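Local coordinates for protein glycerol-3-phosphate dehydrogenase [NAD(+)] (Dunaliella salina, PDB 6IUY) that probably interconverts dihydroxyacetone phosphate and sn-glycerol 3-phosphate with NAD(H), in a chain that joins a phosphatase-like domain to a dehydrogenase, at residues A[352-357]-A[561-566]; A[380-385]-A[568-573]. All blocks are in the same frame, centred on the assembly; numbering follows the deposited sequence.

Overall arrangement
Both contacts join the NAD-binding N-terminal half of the dehydrogenase to its helical C-terminal half, and their centres lie about 10 Å apart on the same side of the chain's centre. Along the chain the order is 352-357, 380-385, 561-566, 568-573, so the two pairings cross. The first segments follow two adjacent strands of the nucleotide-binding sheet, 346-349 and 374-377, while both second segments belong to or lead into helix 564-577. His-353 of contact 1 and Glu-570 of contact 2 are linked by a probable hydrogen bond. Both contacts also touch NAD, and Lys-380 reaches the bound dihydroxyacetone phosphate, placing this domain interface at the wall of the active-site cleft.

Contact 1: residues A[352-357]-A[561-566]; sequences PHQFMH and KLQGVL. With NAD (nicotinamide-adenine-dinucleotide), chain C.
With CG beside the backbone N (chi1 -59°) and the chain bent at chi2, the Gln-563 side chain brings its amide to His-353 and Gln-354. His-353 meets it with CG between its own backbone N and carbonyl carbon (chi1 78°), a turn that swings ND1 to the same oxygen its backbone NH uses. This is the edge of the Rossmann-type NAD pocket, where the loop after strand 346-349 faces the loop that leads into helix 564-577. Gln-563 OE1 accepts His-353 N at 2.9 Å on a lone pair, and His-353 ND1 at 2.8 Å from above the carbonyl plane. At the other end of the amide, Gln-563 NE2 gives a nearly straight bond of 3.0 Å to Gln-354 OE1, the two amides lying almost coplanar. NAD O3D also donates to Gln-563 OE1, so an alanine here would probably leave both His-353 donors and the ribose hydroxyl without this acceptor and free the Gln-354 amide to turn. His-353 NE2 is hydrogen-bonded to Glu-570 OE2, so the ring is held at both nitrogens. Phe-355 lies flat against the adenine, with Gln-354 CG over its opposite face. Lys-561 lays its aliphatic chain across Pro-352, CG to CG at 3.5 Å, while its backbone N donates to phosphate oxygen O2A of NAD at 2.9 Å.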
# COMPACT_ATOMS: atom_id res chain seq x y z
N PRO A 352 -10.96 -2.36 25.24
CA PRO A 352 -9.50 -2.16 25.29
C PRO A 352 -8.80 -3.49 25.46
O PRO A 352 -9.24 -4.30 26.29
CB PRO A 352 -9.31 -1.26 26.51
CG PRO A 352 -10.57 -0.50 26.61
CD PRO A 352 -11.66 -1.48 26.19
N HIS A 353 -7.74 -3.73 24.70
CA HIS A 353 -7.30 -5.11 24.54
C HIS A 353 -6.71 -5.78 25.79
O HIS A 353 -6.64 -7.00 25.84
CB HIS A 353 -6.28 -5.20 23.41
CG HIS A 353 -4.92 -4.75 23.78
ND1 HIS A 353 -4.52 -3.43 23.69
CD2 HIS A 353 -3.84 -5.43 24.22
CE1 HIS A 353 -3.26 -3.33 24.05
NE2 HIS A 353 -2.82 -4.53 24.39
N GLN A 354 -6.31 -5.02 26.79
CA GLN A 354 -5.75 -5.66 27.98
C GLN A 354 -6.81 -6.45 28.76
O GLN A 354 -6.47 -7.29 29.60
CB GLN A 354 -5.12 -4.64 28.91
CG GLN A 354 -6.08 -3.61 29.38
CD GLN A 354 -6.03 -2.36 28.54
OE1 GLN A 354 -6.11 -2.42 27.31
NE2 GLN A 354 -5.91 -1.20 29.19
N PHE A 355 -8.08 -6.19 28.47
CA PHE A 355 -9.19 -6.80 29.20
C PHE A 355 -9.72 -8.04 28.49
O PHE A 355 -10.52 -8.79 29.05
CB PHE A 355 -10.33 -5.79 29.39
CG PHE A 355 -9.92 -4.58 30.16
CD1 PHE A 355 -9.27 -4.72 31.38
CD2 PHE A 355 -10.13 -3.33 29.65
CE1 PHE A 355 -8.85 -3.61 32.08
CE2 PHE A 355 -9.72 -2.20 30.35
CZ PHE A 355 -9.08 -2.35 31.57
N MET A 356 -9.26 -8.25 27.25
CA MET A 356 -9.94 -9.19 26.36
C MET A 356 -9.73 -10.62 26.78
O MET A 356 -10.64 -11.44 26.65
CB MET A 356 -9.48 -9.01 24.92
CG MET A 356 -10.37 -8.04 24.17
SD MET A 356 -12.04 -8.68 23.98
CE MET A 356 -12.87 -7.19 23.59
N HIS A 357 -8.53 -10.92 27.26
CA HIS A 357 -8.23 -12.28 27.67
C HIS A 357 -9.16 -12.72 28.82
O HIS A 357 -9.76 -13.79 28.77
CB HIS A 357 -6.77 -12.40 28.09
CG HIS A 357 -6.35 -13.81 28.43
ND1 HIS A 357 -6.37 -14.82 27.51
CD2 HIS A 357 -5.89 -14.34 29.58
CE1 HIS A 357 -5.94 -15.94 28.08
NE2 HIS A 357 -5.64 -15.67 29.33
N LYS A 561 -8.63 4.31 27.06
CA LYS A 561 -7.43 3.51 27.24
C LYS A 561 -6.40 3.69 26.12
O LYS A 561 -6.70 3.56 24.92
CB LYS A 561 -7.81 2.02 27.36
CG LYS A 561 -8.74 1.72 28.55
CD LYS A 561 -8.07 2.09 29.87
CE LYS A 561 -8.98 1.90 31.08
NZ LYS A 561 -8.28 2.31 32.36
N LEU A 562 -5.18 4.01 26.53
CA LEU A 562 -4.02 4.12 25.66
C LEU A 562 -3.60 2.72 25.22
O LEU A 562 -3.44 1.83 26.06
CB LEU A 562 -2.88 4.82 26.42
CG LEU A 562 -1.63 5.23 25.64
CD1 LEU A 562 -1.95 6.35 24.64
CD2 LEU A 562 -0.54 5.65 26.61
N GLN A 563 -3.41 2.51 23.92
CA GLN A 563 -3.14 1.15 23.46
C GLN A 563 -1.73 0.94 22.88
O GLN A 563 -1.23 -0.19 22.87
CB GLN A 563 -4.18 0.73 22.43
CG GLN A 563 -5.60 0.76 22.95
CD GLN A 563 -5.96 -0.47 23.82
OE1 GLN A 563 -6.52 -1.45 23.33
NE2 GLN A 563 -5.64 -0.39 25.12
N GLY A 564 -1.09 2.02 22.42
CA GLY A 564 0.22 1.90 21.76
C GLY A 564 1.44 1.49 22.60
O GLY A 564 2.35 0.78 22.13
N VAL A 565 1.48 1.91 23.85
CA VAL A 565 2.61 1.56 24.70
C VAL A 565 2.51 0.11 25.16
O VAL A 565 3.52 -0.62 25.19
CB VAL A 565 2.72 2.50 25.90
CG1 VAL A 565 3.71 1.96 26.92
CG2 VAL A 565 3.13 3.88 25.42
N LEU A 566 1.30 -0.33 25.51
CA LEU A 566 1.04 -1.75 25.75
C LEU A 566 1.43 -2.58 24.52
O LEU A 566 2.05 -3.63 24.64
CB LEU A 566 -0.44 -1.99 26.10
CG LEU A 566 -0.94 -1.45 27.45
CD1 LEU A 566 -2.45 -1.58 27.54
CD2 LEU A 566 -0.28 -2.18 28.59
PA NAD C . -11.95 3.29 25.41
O1A NAD C . -12.93 4.38 25.26
O2A NAD C . -10.54 3.66 25.00
O5B NAD C . -11.88 2.81 26.97
C5B NAD C . -12.99 3.02 27.85
C4B NAD C . -13.58 1.65 28.28
O4B NAD C . -12.73 1.02 29.03
C3B NAD C . -14.80 1.88 29.18
O3B NAD C . -15.97 1.66 28.54
C2B NAD C . -14.61 0.87 30.33
O2B NAD C . -15.92 0.18 30.56
C1B NAD C . -13.69 0.08 29.90
N9A NAD C . -13.01 -0.47 31.00
C8A NAD C . -12.31 0.17 31.97
N7A NAD C . -11.83 -0.78 32.81
C5A NAD C . -12.24 -2.00 32.37
C6A NAD C . -12.06 -3.28 32.85
N6A NAD C . -11.34 -3.66 34.02
N1A NAD C . -12.58 -4.33 32.19
C2A NAD C . -13.30 -4.11 31.05
N3A NAD C . -13.49 -2.86 30.58
C4A NAD C . -12.96 -1.81 31.24
O3 NAD C . -12.46 2.05 24.53
PN NAD C . -12.74 2.04 22.95
O1N NAD C . -12.64 3.43 22.36
O2N NAD C . -14.11 1.46 22.65
O5D NAD C . -11.59 1.18 22.29
C5D NAD C . -11.51 -0.22 22.48
C4D NAD C . -10.76 -0.80 21.28
O4D NAD C . -11.12 -0.19 20.17
C3D NAD C . -9.28 -0.53 21.45
O3D NAD C . -8.60 -1.66 21.19
C2D NAD C . -8.95 0.56 20.39
O2D NAD C . -7.51 0.42 20.04
C1D NAD C . -9.77 0.30 19.41
N1N NAD C . -10.11 1.43 18.57
C2N NAD C . -10.40 2.68 19.08
C3N NAD C . -10.73 3.73 18.23
C7N NAD C . -11.02 5.12 18.84
O7N NAD C . -11.03 6.11 18.13
N7N NAD C . -11.29 5.21 20.25
C4N NAD C . -10.78 3.55 16.86
C5N NAD C . -10.52 2.29 16.34
C6N NAD C . -10.20 1.24 17.21
O HOH W 1 -4.13 1.22 28.81

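Contact 2: residues A[380-385]-A[568-573]; sequences KGMRVR and SDEVQE. With NAD (nicotinamide-adenine-dinucleotide), chain C; 13P (1,3-dihydroxyacetonephosphate), chain D.
Met-382 and Glu-570 run past each other in opposite directions, the methionine chain directed at the flank of the helix while the carboxylate reaches back to the strand. Beyond CG the methionine is extended, which directs its CE at the helix flank by Glu-570 and Val-571, though the methyl is modelled too close for its exact position to be trusted. Glu-570 leaves the helix with CG beside its backbone N (chi1 -68°) and bends at chi2, bringing OE1 to the backbone of Met-382. Met-382 N donates to Glu-570 OE1 at 3.2 Å, meeting it from above the carboxylate plane at an N-H...O angle of 148°. Met-382 O also lies 3.0 Å from Glu-570 OE1, but both are acceptors and no bond joins them; OE2 has His-353 NE2 as its partner. Further along, Val-384 points at the helix: its CG2 rests 3.4 Å from Glu-570 O, and its CG1 meets OE1 of Glu-573, whose extended chain crosses it obliquely. Strand 382-385 and helix 568-573 are only 25° from parallel, with a closest axis approach of 8.3 Å. Ahead of the strand, Lys-380 turns to the ligands: its N donates to NAD O3D at 3.0 Å, and its NZ bonds to O3 of dihydroxyacetone phosphate and forms a salt bridge with Asp-519. The arrangement thus packs a two-stranded antiparallel hairpin, 382-385 with 388-391, against a C-terminal-domain helix beside the substrate site of an NAD-dependent glycerol-3-phosphate dehydrogenase.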
# COMPACT_ATOMS: atom_id res chain seq x y z
N LYS A 380 -7.77 -3.55 18.99
CA LYS A 380 -6.39 -3.44 18.56
C LYS A 380 -5.46 -3.63 19.74
O LYS A 380 -5.64 -3.02 20.81
CB LYS A 380 -6.16 -2.08 17.86
CG LYS A 380 -6.92 -1.97 16.55
CD LYS A 380 -6.97 -0.55 15.98
CE LYS A 380 -7.90 -0.52 14.79
NZ LYS A 380 -8.10 0.84 14.18
N GLY A 381 -4.49 -4.51 19.57
CA GLY A 381 -3.67 -4.96 20.68
C GLY A 381 -3.50 -6.46 20.54
O GLY A 381 -4.18 -7.11 19.72
N MET A 382 -2.59 -7.01 21.32
CA MET A 382 -2.34 -8.44 21.25
C MET A 382 -1.99 -9.00 22.61
O MET A 382 -1.65 -8.24 23.54
CB MET A 382 -1.21 -8.74 20.26
CG MET A 382 0.16 -8.22 20.69
SD MET A 382 1.47 -9.00 19.73
CE MET A 382 2.89 -8.08 20.30
N ARG A 383 -2.05 -10.32 22.74
CA ARG A 383 -1.47 -10.96 23.91
C ARG A 383 -0.23 -11.71 23.47
O ARG A 383 -0.21 -12.30 22.39
CB ARG A 383 -2.48 -11.93 24.58
CG ARG A 383 -1.94 -12.49 25.92
CD ARG A 383 -2.95 -13.41 26.62
NE ARG A 383 -2.92 -14.76 26.06
CZ ARG A 383 -2.48 -15.84 26.71
NH1 ARG A 383 -2.50 -17.02 26.11
NH2 ARG A 383 -2.05 -15.74 27.96
N VAL A 384 0.80 -11.69 24.30
CA VAL A 384 1.96 -12.50 24.01
C VAL A 384 1.77 -13.91 24.55
O VAL A 384 1.55 -14.11 25.74
CB VAL A 384 3.23 -11.90 24.62
CG1 VAL A 384 4.45 -12.70 24.17
CG2 VAL A 384 3.36 -10.45 24.21
N ARG A 385 1.88 -14.90 23.67
CA ARG A 385 1.67 -16.29 24.03
C ARG A 385 2.71 -17.16 23.35
O ARG A 385 2.99 -16.96 22.17
CB ARG A 385 0.26 -16.74 23.63
CG ARG A 385 0.05 -18.22 23.67
CD ARG A 385 -1.18 -18.60 22.89
NE ARG A 385 -1.09 -19.97 22.41
CZ ARG A 385 -1.62 -21.01 23.05
NH1 ARG A 385 -2.28 -20.82 24.18
NH2 ARG A 385 -1.48 -22.24 22.55
N SER A 568 3.56 -1.69 22.19
CA SER A 568 5.02 -1.61 22.07
C SER A 568 5.69 -2.69 22.91
O SER A 568 6.59 -3.40 22.44
CB SER A 568 5.53 -0.22 22.51
OG SER A 568 6.92 -0.09 22.26
N ASP A 569 5.26 -2.82 24.17
CA ASP A 569 5.83 -3.81 25.07
C ASP A 569 5.52 -5.22 24.59
O ASP A 569 6.38 -6.09 24.62
CB ASP A 569 5.32 -3.64 26.52
CG ASP A 569 5.83 -2.35 27.17
OD1 ASP A 569 6.76 -1.70 26.64
OD2 ASP A 569 5.29 -1.97 28.24
N GLU A 570 4.30 -5.46 24.13
CA GLU A 570 3.96 -6.81 23.69
C GLU A 570 4.90 -7.26 22.56
O GLU A 570 5.48 -8.34 22.61
CB GLU A 570 2.50 -6.89 23.25
CG GLU A 570 1.52 -6.72 24.42
CD GLU A 570 0.25 -5.94 24.04
OE1 GLU A 570 -0.05 -5.81 22.82
OE2 GLU A 570 -0.45 -5.47 24.98
N VAL A 571 5.04 -6.41 21.55
CA VAL A 571 5.93 -6.70 20.42
C VAL A 571 7.40 -6.79 20.85
O VAL A 571 8.16 -7.64 20.35
CB VAL A 571 5.79 -5.63 19.33
CG1 VAL A 571 6.92 -5.75 18.28
CG2 VAL A 571 4.45 -5.75 18.69
N GLN A 572 7.82 -5.94 21.79
CA GLN A 572 9.22 -6.00 22.20
C GLN A 572 9.53 -7.32 22.89
O GLN A 572 10.62 -7.87 22.72
CB GLN A 572 9.59 -4.84 23.12
CG GLN A 572 11.09 -4.55 23.12
CD GLN A 572 11.60 -4.22 21.73
OE1 GLN A 572 10.86 -3.69 20.91
NE2 GLN A 572 12.86 -4.54 21.46
N GLU A 573 8.58 -7.81 23.68
CA GLU A 573 8.71 -9.12 24.30
C GLU A 573 8.96 -10.20 23.25
O GLU A 573 9.89 -11.00 23.35
CB GLU A 573 7.44 -9.44 25.10
CG GLU A 573 7.58 -10.57 26.10
CD GLU A 573 6.29 -10.80 26.87
OE1 GLU A 573 5.95 -11.97 27.12
OE2 GLU A 573 5.62 -9.80 27.22
PA NAD C . -11.95 3.29 25.41
O1A NAD C . -12.93 4.38 25.26
O2A NAD C . -10.54 3.66 25.00
O5B NAD C . -11.88 2.81 26.97
C5B NAD C . -12.99 3.02 27.85
C4B NAD C . -13.58 1.65 28.28
O4B NAD C . -12.73 1.02 29.03
C3B NAD C . -14.80 1.88 29.18
O3B NAD C . -15.97 1.66 28.54
C2B NAD C . -14.61 0.87 30.33
O2B NAD C . -15.92 0.18 30.56
C1B NAD C . -13.69 0.08 29.90
N9A NAD C . -13.01 -0.47 31.00
C8A NAD C . -12.31 0.17 31.97
N7A NAD C . -11.83 -0.78 32.81
C5A NAD C . -12.24 -2.00 32.37
C6A NAD C . -12.06 -3.28 32.85
N6A NAD C . -11.34 -3.66 34.02
N1A NAD C . -12.58 -4.33 32.19
C2A NAD C . -13.30 -4.11 31.05
N3A NAD C . -13.49 -2.86 30.58
C4A NAD C . -12.96 -1.81 31.24
O3 NAD C . -12.46 2.05 24.53
PN NAD C . -12.74 2.04 22.95
O1N NAD C . -12.64 3.43 22.36
O2N NAD C . -14.11 1.46 22.65
O5D NAD C . -11.59 1.18 22.29
C5D NAD C . -11.51 -0.22 22.48
C4D NAD C . -10.76 -0.80 21.28
O4D NAD C . -11.12 -0.19 20.17
C3D NAD C . -9.28 -0.53 21.45
O3D NAD C . -8.60 -1.66 21.19
C2D NAD C . -8.95 0.56 20.39
O2D NAD C . -7.51 0.42 20.04
C1D NAD C . -9.77 0.30 19.41
N1N NAD C . -10.11 1.43 18.57
C2N NAD C . -10.40 2.68 19.08
C3N NAD C . -10.73 3.73 18.23
C7N NAD C . -11.02 5.12 18.84
O7N NAD C . -11.03 6.11 18.13
N7N NAD C . -11.29 5.21 20.25
C4N NAD C . -10.78 3.55 16.86
C5N NAD C . -10.52 2.29 16.34
C6N NAD C . -10.20 1.24 17.21
P 13P D . -5.74 5.95 19.02
O1P 13P D . -5.68 5.45 17.60
O2P 13P D . -6.79 7.02 19.04
O3P 13P D . -4.39 6.48 19.38
O1 13P D . -6.13 4.86 20.12
C1 13P D . -6.20 3.48 19.85
C2 13P D . -7.03 3.35 18.62
O2 13P D . -7.92 4.16 18.40
C3 13P D . -6.78 2.25 17.63
O3 13P D . -6.95 2.77 16.32